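Local coordinates for serine-rich Repeat Adhesion Glycoprotein (Srr1) (Streptococcus agalactiae, PDB 4MBO), which probably serves as a surface adhesin that binds host fibrinogen, through the Ig-like domains of its ligand-binding region, at residues L24-D38 against V149-P161. Numbering follows the deposited sequence.
Sequences LKDNTLSEPGTVKLD and VASIEERVQYNSP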
loop_
_atom_site.group_PDB
_atom_site.type_symbol
_atom_site.label_atom_id
_atom_site.label_comp_id
_atom_site.label_asym_id
_atom_site.label_seq_id
_atom_site.Cartn_x
_atom_site.Cartn_y
_atom_site.Cartn_z
ATOM N N LEU A 24 -14.739 -6.797 -13.450
ATOM C CA LEU A 24 -14.159 -5.861 -12.477
ATOM C C LEU A 24 -15.278 -4.900 -12.085
ATOM O O LEU A 24 -15.952 -4.306 -12.942
ATOM C CB LEU A 24 -12.945 -5.113 -13.051
ATOM C CG LEU A 24 -11.695 -5.953 -13.189
ATOM C CD1 LEU A 24 -10.710 -5.266 -14.114
ATOM C CD2 LEU A 24 -11.049 -6.259 -11.843
ATOM N N LYS A 25 -15.492 -4.758 -10.776
ATOM C CA LYS A 25 -16.571 -3.926 -10.265
ATOM C C LYS A 25 -16.112 -2.944 -9.186
ATOM O O LYS A 25 -15.157 -3.217 -8.444
ATOM C CB LYS A 25 -17.691 -4.835 -9.749
ATOM C CG LYS A 25 -18.355 -5.653 -10.863
ATOM C CD LYS A 25 -19.204 -6.820 -10.362
ATOM C CE LYS A 25 -19.539 -7.739 -11.536
ATOM N NZ LYS A 25 -19.865 -9.148 -11.171
ATOM N N ASP A 26 -16.815 -1.814 -9.110
ATOM C CA ASP A 26 -16.476 -0.734 -8.175
ATOM C C ASP A 26 -17.669 -0.269 -7.327
ATOM O O ASP A 26 -17.699 0.854 -6.867
ATOM C CB ASP A 26 -15.868 0.454 -8.940
ATOM C CG ASP A 26 -16.859 1.249 -9.796
ATOM O OD1 ASP A 26 -18.054 0.893 -9.920
ATOM O OD2 ASP A 26 -16.410 2.278 -10.389
ATOM N N ASN A 27 -18.620 -1.161 -7.138
ATOM C CA ASN A 27 -19.821 -0.839 -6.383
ATOM C C ASN A 27 -19.527 -0.405 -4.946
ATOM O O ASN A 27 -20.238 0.450 -4.393
ATOM C CB ASN A 27 -20.749 -2.056 -6.387
ATOM C CG ASN A 27 -21.147 -2.476 -7.790
ATOM O OD1 ASN A 27 -20.965 -1.725 -8.751
ATOM N ND2 ASN A 27 -21.690 -3.675 -7.916
ATOM N N THR A 28 -18.454 -0.946 -4.367
ATOM C CA THR A 28 -18.134 -0.701 -2.953
ATOM C C THR A 28 -17.438 0.670 -2.748
ATOM O O THR A 28 -17.309 1.133 -1.620
ATOM C CB THR A 28 -17.340 -1.855 -2.299
ATOM O OG1 THR A 28 -16.003 -1.934 -2.809
ATOM C CG2 THR A 28 -18.055 -3.173 -2.518
ATOM N N LEU A 29 -17.025 1.330 -3.831
ATOM C CA LEU A 29 -16.377 2.637 -3.707
ATOM C C LEU A 29 -17.390 3.683 -3.229
ATOM O O LEU A 29 -18.561 3.653 -3.622
ATOM C CB LEU A 29 -15.816 3.106 -5.058
ATOM C CG LEU A 29 -14.725 2.274 -5.734
ATOM C CD1 LEU A 29 -14.289 2.963 -7.029
ATOM C CD2 LEU A 29 -13.542 2.072 -4.803
ATOM N N SER A 30 -16.942 4.614 -2.401
ATOM C CA SER A 30 -17.814 5.683 -1.927
ATOM C C SER A 30 -18.263 6.577 -3.081
ATOM O O SER A 30 -19.407 7.041 -3.106
ATOM C CB SER A 30 -17.105 6.530 -0.849
ATOM O OG SER A 30 -15.895 7.100 -1.333
ATOM N N GLU A 31 -17.352 6.841 -4.017
ATOM C CA GLU A 31 -17.650 7.614 -5.212
ATOM C C GLU A 31 -17.089 6.881 -6.436
ATOM O O GLU A 31 -15.927 7.095 -6.829
ATOM C CB GLU A 31 -17.049 8.997 -5.129
ATOM C CG GLU A 31 -17.493 9.797 -3.918
ATOM C CD GLU A 31 -16.942 11.202 -3.951
ATOM O OE1 GLU A 31 -17.578 12.078 -4.590
ATOM O OE2 GLU A 31 -15.906 11.454 -3.303
ATOM N N PRO A 32 -17.893 6.009 -7.041
ATOM C CA PRO A 32 -17.439 5.277 -8.237
ATOM C C PRO A 32 -16.780 6.228 -9.225
ATOM O O PRO A 32 -17.277 7.329 -9.446
ATOM C CB PRO A 32 -18.727 4.637 -8.753
ATOM C CG PRO A 32 -19.531 4.436 -7.507
ATOM C CD PRO A 32 -19.278 5.655 -6.683
ATOM N N GLY A 33 -15.635 5.822 -9.773
ATOM C CA GLY A 33 -14.856 6.674 -10.650
ATOM C C GLY A 33 -13.516 7.023 -10.030
ATOM O O GLY A 33 -12.598 7.447 -10.735
ATOM N N THR A 34 -13.430 6.922 -8.692
ATOM C CA THR A 34 -12.197 7.237 -7.953
ATOM C C THR A 34 -11.944 6.180 -6.871
ATOM O O THR A 34 -12.850 5.861 -6.087
ATOM C CB THR A 34 -12.295 8.597 -7.225
ATOM O OG1 THR A 34 -12.560 9.653 -8.163
ATOM C CG2 THR A 34 -11.013 8.921 -6.515
ATOM N N VAL A 35 -10.737 5.596 -6.841
ATOM C CA VAL A 35 -10.357 4.687 -5.752
ATOM C C VAL A 35 -9.543 5.491 -4.743
ATOM O O VAL A 35 -8.462 5.999 -5.063
ATOM C CB VAL A 35 -9.505 3.488 -6.240
ATOM C CG1 VAL A 35 -9.157 2.557 -5.085
ATOM C CG2 VAL A 35 -10.234 2.686 -7.283
ATOM N N LYS A 36 -10.066 5.601 -3.531
ATOM C CA LYS A 36 -9.413 6.352 -2.441
ATOM C C LYS A 36 -8.531 5.404 -1.647
ATOM O O LYS A 36 -8.982 4.744 -0.713
ATOM C CB LYS A 36 -10.472 7.003 -1.552
ATOM C CG LYS A 36 -11.394 7.941 -2.318
ATOM C CD LYS A 36 -12.478 8.548 -1.431
ATOM C CE LYS A 36 -13.530 9.311 -2.230
ATOM N NZ LYS A 36 -14.768 9.565 -1.429
ATOM N N LEU A 37 -7.246 5.396 -1.988
ATOM C CA LEU A 37 -6.307 4.456 -1.365
ATOM C C LEU A 37 -5.910 4.833 0.050
ATOM O O LEU A 37 -5.233 4.059 0.715
ATOM C CB LEU A 37 -5.077 4.236 -2.241
ATOM C CG LEU A 37 -5.337 3.446 -3.514
ATOM C CD1 LEU A 37 -4.068 3.326 -4.343
ATOM C CD2 LEU A 37 -5.887 2.030 -3.241
ATOM N N ASP A 38 -6.309 6.013 0.510
ATOM C CA ASP A 38 -6.080 6.410 1.896
ATOM C C ASP A 38 -7.395 6.397 2.707
ATOM O O ASP A 38 -7.458 6.877 3.837
ATOM C CB ASP A 38 -5.364 7.755 1.963
ATOM C CG ASP A 38 -3.907 7.635 1.589
ATOM O OD1 ASP A 38 -3.303 6.597 1.963
ATOM O OD2 ASP A 38 -3.347 8.570 1.002
ATOM N N VAL A 149 -12.243 -10.969 -21.181
ATOM C CA VAL A 149 -11.545 -9.844 -20.571
ATOM C C VAL A 149 -12.515 -8.869 -19.958
ATOM O O VAL A 149 -13.633 -8.689 -20.453
ATOM C CB VAL A 149 -10.700 -9.089 -21.648
ATOM C CG1 VAL A 149 -9.721 -8.116 -21.013
ATOM C CG2 VAL A 149 -9.915 -10.053 -22.519
ATOM N N ALA A 150 -12.105 -8.297 -18.840
ATOM C CA ALA A 150 -12.847 -7.272 -18.165
ATOM C C ALA A 150 -12.007 -6.015 -18.035
ATOM O O ALA A 150 -10.770 -6.086 -17.965
ATOM C CB ALA A 150 -13.246 -7.771 -16.794
ATOM N N SER A 151 -12.679 -4.877 -17.986
ATOM C CA SER A 151 -12.006 -3.599 -17.781
ATOM C C SER A 151 -12.855 -2.658 -16.978
ATOM O O SER A 151 -14.111 -2.748 -16.951
ATOM C CB SER A 151 -11.645 -2.928 -19.115
ATOM O OG SER A 151 -12.801 -2.387 -19.784
ATOM N N ILE A 152 -12.174 -1.767 -16.285
ATOM C CA ILE A 152 -12.832 -0.686 -15.556
ATOM C C ILE A 152 -11.851 0.469 -15.472
ATOM O O ILE A 152 -10.631 0.250 -15.460
ATOM C CB ILE A 152 -13.337 -1.141 -14.170
ATOM C CG1 ILE A 152 -14.377 -0.149 -13.616
ATOM C CG2 ILE A 152 -12.176 -1.343 -13.209
ATOM C CD1 ILE A 152 -15.064 -0.671 -12.380
ATOM N N GLU A 153 -12.371 1.698 -15.449
ATOM C CA GLU A 153 -11.534 2.884 -15.335
ATOM C C GLU A 153 -11.828 3.640 -14.044
ATOM O O GLU A 153 -12.996 3.821 -13.676
ATOM C CB GLU A 153 -11.762 3.845 -16.516
ATOM C CG GLU A 153 -11.252 3.341 -17.836
ATOM C CD GLU A 153 -11.423 4.409 -18.915
ATOM O OE1 GLU A 153 -10.400 4.856 -19.397
ATOM O OE2 GLU A 153 -12.563 4.828 -19.197
ATOM N N GLU A 154 -10.775 4.097 -13.379
ATOM C CA GLU A 154 -10.899 4.848 -12.132
ATOM C C GLU A 154 -9.737 5.777 -11.933
ATOM O O GLU A 154 -8.601 5.402 -12.263
ATOM C CB GLU A 154 -10.838 3.920 -10.886
ATOM C CG GLU A 154 -11.721 2.696 -10.880
ATOM C CD GLU A 154 -13.161 2.977 -10.621
ATOM O OE1 GLU A 154 -13.512 4.107 -10.215
ATOM O OE2 GLU A 154 -13.995 2.068 -10.888
ATOM N N ARG A 155 -9.990 6.966 -11.391
ATOM C CA ARG A 155 -8.893 7.777 -10.906
ATOM C C ARG A 155 -8.395 7.113 -9.612
ATOM O O ARG A 155 -9.125 6.361 -8.957
ATOM C CB ARG A 155 -9.375 9.196 -10.562
ATOM C CG ARG A 155 -9.916 9.939 -11.732
ATOM C CD ARG A 155 -10.389 11.340 -11.315
ATOM N NE ARG A 155 -11.237 11.833 -12.375
ATOM C CZ ARG A 155 -12.509 11.461 -12.524
ATOM N NH1 ARG A 155 -13.216 11.936 -13.535
ATOM N NH2 ARG A 155 -13.068 10.597 -11.669
ATOM N N VAL A 156 -7.173 7.426 -9.233
ATOM C CA VAL A 156 -6.587 6.923 -7.992
ATOM C C VAL A 156 -6.234 8.141 -7.153
ATOM O O VAL A 156 -5.550 9.024 -7.617
ATOM C CB VAL A 156 -5.374 6.044 -8.272
ATOM C CG1 VAL A 156 -4.703 5.636 -6.972
ATOM C CG2 VAL A 156 -5.820 4.825 -9.074
ATOM N N GLN A 157 -6.710 8.161 -5.924
ATOM C CA GLN A 157 -6.479 9.304 -5.066
ATOM C C GLN A 157 -5.813 8.927 -3.768
ATOM O O GLN A 157 -6.150 7.931 -3.154
ATOM C CB GLN A 157 -7.836 9.956 -4.760
ATOM C CG GLN A 157 -7.817 11.020 -3.689
ATOM C CD GLN A 157 -9.193 11.610 -3.475
ATOM O OE1 GLN A 157 -9.724 12.277 -4.345
ATOM N NE2 GLN A 157 -9.770 11.356 -2.317
ATOM N N TYR A 158 -4.856 9.754 -3.374
ATOM C CA TYR A 158 -4.187 9.645 -2.098
ATOM C C TYR A 158 -4.416 10.976 -1.370
ATOM O O TYR A 158 -4.732 12.007 -1.980
ATOM C CB TYR A 158 -2.699 9.476 -2.279
ATOM C CG TYR A 158 -2.261 8.186 -2.926
ATOM C CD1 TYR A 158 -2.026 7.054 -2.166
ATOM C CD2 TYR A 158 -2.031 8.108 -4.305
ATOM C CE1 TYR A 158 -1.609 5.849 -2.747
ATOM C CE2 TYR A 158 -1.617 6.927 -4.892
ATOM C CZ TYR A 158 -1.376 5.811 -4.110
ATOM O OH TYR A 158 -0.980 4.618 -4.665
ATOM N N ASN A 159 -4.354 10.946 -0.048
ATOM C CA ASN A 159 -4.518 12.180 0.700
ATOM C C ASN A 159 -3.390 13.170 0.500
ATOM O O ASN A 159 -2.249 12.781 0.231
ATOM C CB ASN A 159 -4.632 11.880 2.183
ATOM C CG ASN A 159 -5.994 11.371 2.567
ATOM O OD1 ASN A 159 -6.971 11.493 1.805
ATOM N ND2 ASN A 159 -6.080 10.808 3.745
ATOM N N SER A 160 -3.719 14.456 0.633
ATOM C CA SER A 160 -2.726 15.531 0.506
ATOM C C SER A 160 -2.060 15.834 1.847
ATOM O O SER A 160 -2.603 15.539 2.887
ATOM C CB SER A 160 -3.370 16.820 -0.015
ATOM O OG SER A 160 -3.860 16.623 -1.328
ATOM N N PRO A 161 -0.870 16.426 1.809
ATOM C CA PRO A 161 -0.218 16.803 3.061
ATOM C C PRO A 161 -0.929 17.853 3.884
ATOM O O PRO A 161 -1.757 18.615 3.362
ATOM C CB PRO A 161 1.133 17.354 2.584
ATOM C CG PRO A 161 1.382 16.637 1.299
ATOM C CD PRO A 161 0.034 16.552 0.658
HETATM O O HOH W 1 -16.428 -2.621 -15.594
HETATM O O HOH W 2 -7.740 8.487 -0.412
#
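Q157 O receives two donors: the amide of L37 at 3.0 Å, nearly head-on to the carbonyl, and a water that also accepts from D38 N. This belongs to a parallel beta ladder in an Ig-like domain, where strand 34-36 forms the margin of a mixed sheet beside strand 148-157, whose other neighbour, strand 139-145, runs antiparallel. The ladder starts with R155 N to G33 O, 2.7 Å, and continues through V35 N to R155 O and Q157 N to V35 O, the last almost straight at 172°. Ahead of it, strand 20-25 belongs to another sheet; the loop between passes through a type II turn at E31-T34, where G33 adopts a positive phi. E154 bends at chi2 (-75°) beneath this turn. Its OE1 takes a weak bond from G33 N, while OE2 lies 2.5 Å from D26 OD2, the carboxylate planes 57° apart; one acid probably carries a proton. L29 CD1 and V35 CG2 put methyls against the E154 side chain, and L43 adds to this buried surround. On the T34 and K36 face, the aliphatic part of K36 runs alongside Q157, and its extended chain carries NZ back to S30 OG and E31 OE2. Beyond the ladder, L37 CD1 packs on V156 CG1 at 3.6 Å and approaches Y158 obliquely. D38 ties the chain leaving the strand to the following domain: OD1 meets R176 and Y314, whereas OD2, at the edge of the Y158 ring, accepts N159 N at 2.8 Å through its anti lone pair.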